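Local structure of Lmo0488 protein (Listeria monocytogenes serovar 1/2a, 5TED) at residues S1-M13 with D33-I46. The protein is a LysR-type transcriptional regulator whose effector-binding domain, the part described here, binds shikimate, which induces activation of protocatechuate biosynthesis genes. Numbering follows the deposited sequence.
Sequences SHGNIDLGFIYTM and DITFSFFQGATKSI. With SKM ((3R,4S,5R)-3,4,5-trihydroxycyclohex-1-ene-1-carboxylic acid), chain D.
Phe-9 and Gln-40 lie side by side at the C-terminal ends of two parallel strands, 4-10 and 35-41, linked by backbone hydrogen bonds from the Gly-3/Thr-35 pair to the Phe-9/Gly-41 pair. With CG between its backbone N and carbonyl carbon (chi1 54°), the Phe-9 ring leans over the neighbouring strand, one face on Phe-39 O, with Gln-40 NE2 3.2 Å from its CZ. The Gln-40 chain bends at chi2; NE2 makes a weak bond to Phe-38 O, while OE1 accepts from Glu-136 N and Glu-137 N of the second subunit, so an amide serves both donor and acceptor needs. On the same face, Ile-5 lies alongside the Phe-36 side chain, its CB 3.8 Å from CD2, and Leu-7 CD2 meets the edge of Phe-38; these apolar residues suit a surface buried by helices 17-26 and 191-208 and the second subunit. The other face is more polar: Thr-35 OG1 donates in plane to a lone pair of Asn-4 OD1 (2.8 Å), and Asp-6 OD1 lies at the edge of Phe-39. Where the strands run out toward the ligand, Gly-41 CA makes a CH-pi contact over the Tyr-11 ring face, 4.0 Å from its centroid; glycine suits the site because a side chain would crowd Ser-45 OG. Tyr-11 OH is hydrogen-bonded to Glu-136 of its own subunit. Thr-43, following N-cap Ala-42, gives shikimate O2 its backbone N (2.8 Å), while Ile-10 CG2 lies alongside. This is a beta-alpha-beta unit (strand 4-10, helix 17-26, strand 35-41) of the periplasmic-binding-protein-like fold, with effector bound at the C-terminal ends of its parallel strands and the N-terminus of helix 43-51.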
loop_
_atom_site.group_PDB
_atom_site.type_symbol
_atom_site.label_atom_id
_atom_site.label_comp_id
_atom_site.label_asym_id
_atom_site.label_seq_id
_atom_site.Cartn_x
_atom_site.Cartn_y
_atom_site.Cartn_z
ATOM N N SER A 1 5.312 23.675 -21.239
ATOM C CA SER A 1 5.809 22.318 -21.061
ATOM C C SER A 1 4.751 21.262 -21.395
ATOM O O SER A 1 3.551 21.470 -21.198
ATOM C CB SER A 1 6.306 22.128 -19.635
ATOM O OG SER A 1 7.698 22.370 -19.552
ATOM N N HIS A 2 5.202 20.126 -21.919
ATOM C CA HIS A 2 4.298 19.018 -22.191
ATOM C C HIS A 2 5.087 17.722 -22.053
ATOM O O HIS A 2 6.246 17.719 -21.640
ATOM C CB HIS A 2 3.638 19.181 -23.563
ATOM C CG HIS A 2 4.576 19.018 -24.716
ATOM N ND1 HIS A 2 5.313 20.064 -25.226
ATOM C CD2 HIS A 2 4.884 17.935 -25.472
ATOM C CE1 HIS A 2 6.041 19.630 -26.240
ATOM N NE2 HIS A 2 5.803 18.342 -26.407
ATOM N N GLY A 3 4.459 16.610 -22.379
ATOM C CA GLY A 3 5.087 15.335 -22.114
ATOM C C GLY A 3 4.590 14.722 -20.823
ATOM O O GLY A 3 3.795 15.296 -20.070
ATOM N N ASN A 4 5.102 13.523 -20.580
ATOM C CA ASN A 4 4.705 12.692 -19.461
ATOM C C ASN A 4 5.861 12.534 -18.490
ATOM O O ASN A 4 7.028 12.579 -18.881
ATOM C CB ASN A 4 4.270 11.310 -19.937
ATOM C CG ASN A 4 3.837 10.423 -18.791
ATOM O OD1 ASN A 4 2.784 10.634 -18.203
ATOM N ND2 ASN A 4 4.648 9.416 -18.470
ATOM N N ILE A 5 5.520 12.361 -17.216
ATOM C CA ILE A 5 6.491 12.090 -16.166
ATOM C C ILE A 5 6.091 10.788 -15.494
ATOM O O ILE A 5 4.977 10.668 -14.963
ATOM C CB ILE A 5 6.577 13.219 -15.128
ATOM C CG1 ILE A 5 7.066 14.507 -15.786
ATOM C CG2 ILE A 5 7.490 12.778 -13.956
ATOM C CD1 ILE A 5 6.912 15.730 -14.921
ATOM N N ASP A 6 6.987 9.813 -15.523
ATOM C CA ASP A 6 6.775 8.580 -14.777
ATOM C C ASP A 6 7.475 8.725 -13.438
ATOM O O ASP A 6 8.709 8.753 -13.371
ATOM C CB ASP A 6 7.293 7.371 -15.544
ATOM C CG ASP A 6 6.460 7.072 -16.765
ATOM O OD1 ASP A 6 5.208 7.160 -16.680
ATOM O OD2 ASP A 6 7.061 6.760 -17.798
ATOM N N LEU A 7 6.688 8.791 -12.372
ATOM C CA LEU A 7 7.217 9.051 -11.040
ATOM C C LEU A 7 6.981 7.829 -10.164
ATOM O O LEU A 7 5.830 7.440 -9.933
ATOM C CB LEU A 7 6.540 10.286 -10.457
ATOM C CG LEU A 7 6.971 10.663 -9.051
ATOM C CD1 LEU A 7 8.444 11.147 -9.093
ATOM C CD2 LEU A 7 6.010 11.747 -8.583
ATOM N N GLY A 8 8.057 7.249 -9.650
ATOM C CA GLY A 8 7.979 6.126 -8.721
ATOM C C GLY A 8 8.318 6.588 -7.315
ATOM O O GLY A 8 9.212 7.410 -7.135
ATOM N N PHE A 9 7.606 6.052 -6.323
ATOM C CA PHE A 9 7.835 6.522 -4.963
ATOM C C PHE A 9 7.494 5.464 -3.919
ATOM O O PHE A 9 6.715 4.533 -4.157
ATOM C CB PHE A 9 7.068 7.819 -4.692
ATOM C CG PHE A 9 5.585 7.760 -4.967
ATOM C CD1 PHE A 9 4.702 7.302 -3.994
ATOM C CD2 PHE A 9 5.063 8.229 -6.174
ATOM C CE1 PHE A 9 3.326 7.301 -4.216
ATOM C CE2 PHE A 9 3.687 8.225 -6.407
ATOM C CZ PHE A 9 2.820 7.763 -5.433
ATOM N N ILE A 10 8.106 5.634 -2.743
ATOM C CA ILE A 10 7.853 4.739 -1.621
ATOM C C ILE A 10 6.463 5.020 -1.068
ATOM O O ILE A 10 5.966 6.154 -1.111
ATOM C CB ILE A 10 8.933 4.899 -0.537
ATOM C CG1 ILE A 10 9.001 6.353 -0.063
ATOM C CG2 ILE A 10 10.293 4.477 -1.053
ATOM C CD1 ILE A 10 10.072 6.596 1.042
ATOM N N TYR A 11 5.835 3.963 -0.542
ATOM C CA TYR A 11 4.407 3.967 -0.248
ATOM C C TYR A 11 3.966 5.182 0.559
ATOM O O TYR A 11 2.881 5.737 0.324
ATOM C CB TYR A 11 4.051 2.707 0.515
ATOM C CG TYR A 11 4.280 1.431 -0.239
ATOM C CD1 TYR A 11 3.435 1.050 -1.271
ATOM C CD2 TYR A 11 5.335 0.588 0.100
ATOM C CE1 TYR A 11 3.628 -0.149 -1.955
ATOM C CE2 TYR A 11 5.540 -0.617 -0.578
ATOM C CZ TYR A 11 4.678 -0.969 -1.605
ATOM O OH TYR A 11 4.846 -2.157 -2.278
ATOM N N THR A 12 4.720 5.540 1.599
ATOM C CA THR A 12 4.153 6.570 2.465
ATOM C C THR A 12 4.005 7.903 1.742
ATOM O O THR A 12 3.331 8.793 2.262
ATOM C CB THR A 12 4.959 6.771 3.757
ATOM O OG1 THR A 12 6.297 7.173 3.452
ATOM C CG2 THR A 12 4.961 5.489 4.622
ATOM N N MET A 13 4.614 8.071 0.570
ATOM C CA MET A 13 4.490 9.355 -0.110
ATOM C C MET A 13 3.156 9.526 -0.836
ATOM O O MET A 13 2.852 10.643 -1.268
ATOM C CB MET A 13 5.648 9.548 -1.086
ATOM C CG MET A 13 7.032 9.587 -0.419
ATOM S SD MET A 13 7.387 11.082 0.548
ATOM C CE MET A 13 6.781 10.630 2.169
ATOM N N ASP A 33 -0.471 20.909 -19.121
ATOM C CA ASP A 33 -0.524 19.856 -20.126
ATOM C C ASP A 33 0.407 18.687 -19.825
ATOM O O ASP A 33 0.424 17.721 -20.590
ATOM C CB ASP A 33 -0.184 20.423 -21.504
ATOM C CG ASP A 33 -1.208 21.426 -21.985
ATOM O OD1 ASP A 33 -2.337 21.425 -21.452
ATOM O OD2 ASP A 33 -0.877 22.202 -22.906
ATOM N N ILE A 34 1.218 18.769 -18.770
ATOM C CA ILE A 34 2.081 17.645 -18.421
ATOM C C ILE A 34 1.224 16.513 -17.860
ATOM O O ILE A 34 0.233 16.754 -17.161
ATOM C CB ILE A 34 3.133 18.106 -17.405
ATOM C CG1 ILE A 34 4.025 19.181 -18.029
ATOM C CG2 ILE A 34 3.930 16.891 -16.844
ATOM C CD1 ILE A 34 4.984 19.794 -17.064
ATOM N N THR A 35 1.570 15.271 -18.182
ATOM C CA THR A 35 0.838 14.145 -17.616
ATOM C C THR A 35 1.771 13.319 -16.741
ATOM O O THR A 35 2.993 13.406 -16.859
ATOM C CB THR A 35 0.236 13.257 -18.706
ATOM O OG1 THR A 35 1.287 12.604 -19.452
ATOM C CG2 THR A 35 -0.570 14.131 -19.647
ATOM N N PHE A 36 1.185 12.508 -15.859
ATOM C CA PHE A 36 1.944 11.670 -14.942
ATOM C C PHE A 36 1.424 10.240 -14.977
ATOM O O PHE A 36 0.236 9.996 -15.216
ATOM C CB PHE A 36 1.831 12.124 -13.487
ATOM C CG PHE A 36 2.535 13.401 -13.154
ATOM C CD1 PHE A 36 1.944 14.627 -13.409
ATOM C CD2 PHE A 36 3.764 13.371 -12.510
ATOM C CE1 PHE A 36 2.584 15.810 -13.061
ATOM C CE2 PHE A 36 4.403 14.546 -12.151
ATOM C CZ PHE A 36 3.809 15.762 -12.428
ATOM N N SER A 37 2.320 9.300 -14.687
ATOM C CA SER A 37 1.953 7.979 -14.194
ATOM C C SER A 37 2.698 7.756 -12.887
ATOM O O SER A 37 3.858 8.161 -12.762
ATOM C CB SER A 37 2.271 6.889 -15.213
ATOM O OG SER A 37 1.184 6.755 -16.120
ATOM N N PHE A 38 1.998 7.221 -11.885
ATOM C CA PHE A 38 2.514 7.101 -10.527
ATOM C C PHE A 38 2.700 5.638 -10.151
ATOM O O PHE A 38 1.754 4.848 -10.242
ATOM C CB PHE A 38 1.560 7.763 -9.537
ATOM C CG PHE A 38 1.307 9.201 -9.831
ATOM C CD1 PHE A 38 2.294 10.137 -9.605
ATOM C CD2 PHE A 38 0.089 9.613 -10.351
ATOM C CE1 PHE A 38 2.074 11.468 -9.872
ATOM C CE2 PHE A 38 -0.133 10.937 -10.644
ATOM C CZ PHE A 38 0.870 11.876 -10.386
ATOM N N PHE A 39 3.891 5.295 -9.679
ATOM C CA PHE A 39 4.223 3.933 -9.276
ATOM C C PHE A 39 4.595 3.909 -7.795
ATOM O O PHE A 39 5.193 4.863 -7.293
ATOM C CB PHE A 39 5.359 3.405 -10.147
ATOM C CG PHE A 39 5.066 3.521 -11.613
ATOM C CD1 PHE A 39 5.319 4.708 -12.294
ATOM C CD2 PHE A 39 4.489 2.466 -12.302
ATOM C CE1 PHE A 39 5.030 4.830 -13.649
ATOM C CE2 PHE A 39 4.197 2.584 -13.665
ATOM C CZ PHE A 39 4.469 3.764 -14.333
ATOM N N GLN A 40 4.210 2.832 -7.089
ATOM C CA GLN A 40 4.425 2.684 -5.648
ATOM C C GLN A 40 5.262 1.437 -5.372
ATOM O O GLN A 40 5.076 0.404 -6.025
ATOM C CB GLN A 40 3.081 2.590 -4.908
ATOM C CG GLN A 40 2.214 3.862 -4.989
ATOM C CD GLN A 40 1.544 4.047 -6.330
ATOM O OE1 GLN A 40 0.754 3.199 -6.765
ATOM N NE2 GLN A 40 1.862 5.164 -7.009
ATOM N N GLY A 41 6.179 1.522 -4.411
ATOM C CA GLY A 41 6.958 0.348 -4.046
ATOM C C GLY A 41 7.983 0.657 -2.970
ATOM O O GLY A 41 8.011 1.758 -2.404
ATOM N N ALA A 42 8.816 -0.344 -2.676
ATOM C CA ALA A 42 9.922 -0.204 -1.730
ATOM C C ALA A 42 11.194 0.247 -2.461
ATOM O O ALA A 42 11.351 0.039 -3.668
ATOM C CB ALA A 42 10.177 -1.518 -0.972
ATOM N N THR A 43 12.105 0.871 -1.701
ATOM C CA THR A 43 13.308 1.473 -2.276
ATOM C C THR A 43 14.115 0.479 -3.106
ATOM O O THR A 43 14.646 0.825 -4.170
ATOM C CB THR A 43 14.189 2.064 -1.170
ATOM O OG1 THR A 43 13.546 3.187 -0.566
ATOM C CG2 THR A 43 15.536 2.533 -1.731
ATOM N N LYS A 44 14.258 -0.752 -2.623
ATOM C CA LYS A 44 15.146 -1.674 -3.319
ATOM C C LYS A 44 14.587 -2.073 -4.689
ATOM O O LYS A 44 15.358 -2.277 -5.631
ATOM C CB LYS A 44 15.420 -2.885 -2.426
ATOM C CG LYS A 44 16.299 -2.536 -1.197
ATOM C CD LYS A 44 17.648 -1.908 -1.609
ATOM C CE LYS A 44 18.592 -1.654 -0.421
ATOM N NZ LYS A 44 18.306 -0.413 0.383
ATOM N N SER A 45 13.261 -2.112 -4.849
ATOM C CA SER A 45 12.695 -2.313 -6.182
ATOM C C SER A 45 12.758 -1.041 -7.029
ATOM O O SER A 45 12.974 -1.118 -8.244
ATOM C CB SER A 45 11.256 -2.822 -6.064
ATOM O OG SER A 45 10.315 -1.786 -6.258
ATOM N N ILE A 46 12.607 0.131 -6.403
ATOM C CA ILE A 46 12.537 1.398 -7.132
ATOM C C ILE A 46 13.849 1.695 -7.850
ATOM O O ILE A 46 13.854 2.234 -8.966
ATOM C CB ILE A 46 12.144 2.534 -6.165
ATOM C CG1 ILE A 46 10.635 2.461 -5.870
ATOM C CG2 ILE A 46 12.585 3.906 -6.705
ATOM C CD1 ILE A 46 10.180 3.352 -4.708
HETATM O O12 SKM D . 6.788 2.261 2.992
HETATM C C8 SKM D . 7.599 1.344 3.721
HETATM C C6 SKM D . 8.256 0.475 2.886
HETATM O O7 SKM D . 9.075 -0.434 3.620
HETATM C C5 SKM D . 9.272 1.223 1.819
HETATM C C4 SKM D . 10.184 2.171 2.469
HETATM C C1 SKM D . 11.466 2.658 1.777
HETATM O O2 SKM D . 11.937 1.980 0.819
HETATM O O3 SKM D . 12.046 3.713 2.178
HETATM C C10 SKM D . 9.793 2.760 3.908
HETATM C C9 SKM D . 8.703 2.212 4.655
HETATM O O11 SKM D . 8.035 3.245 5.264
HETATM O O HOH W 1 1.422 16.672 -22.552
HETATM O O HOH W 2 0.893 8.667 -18.016
#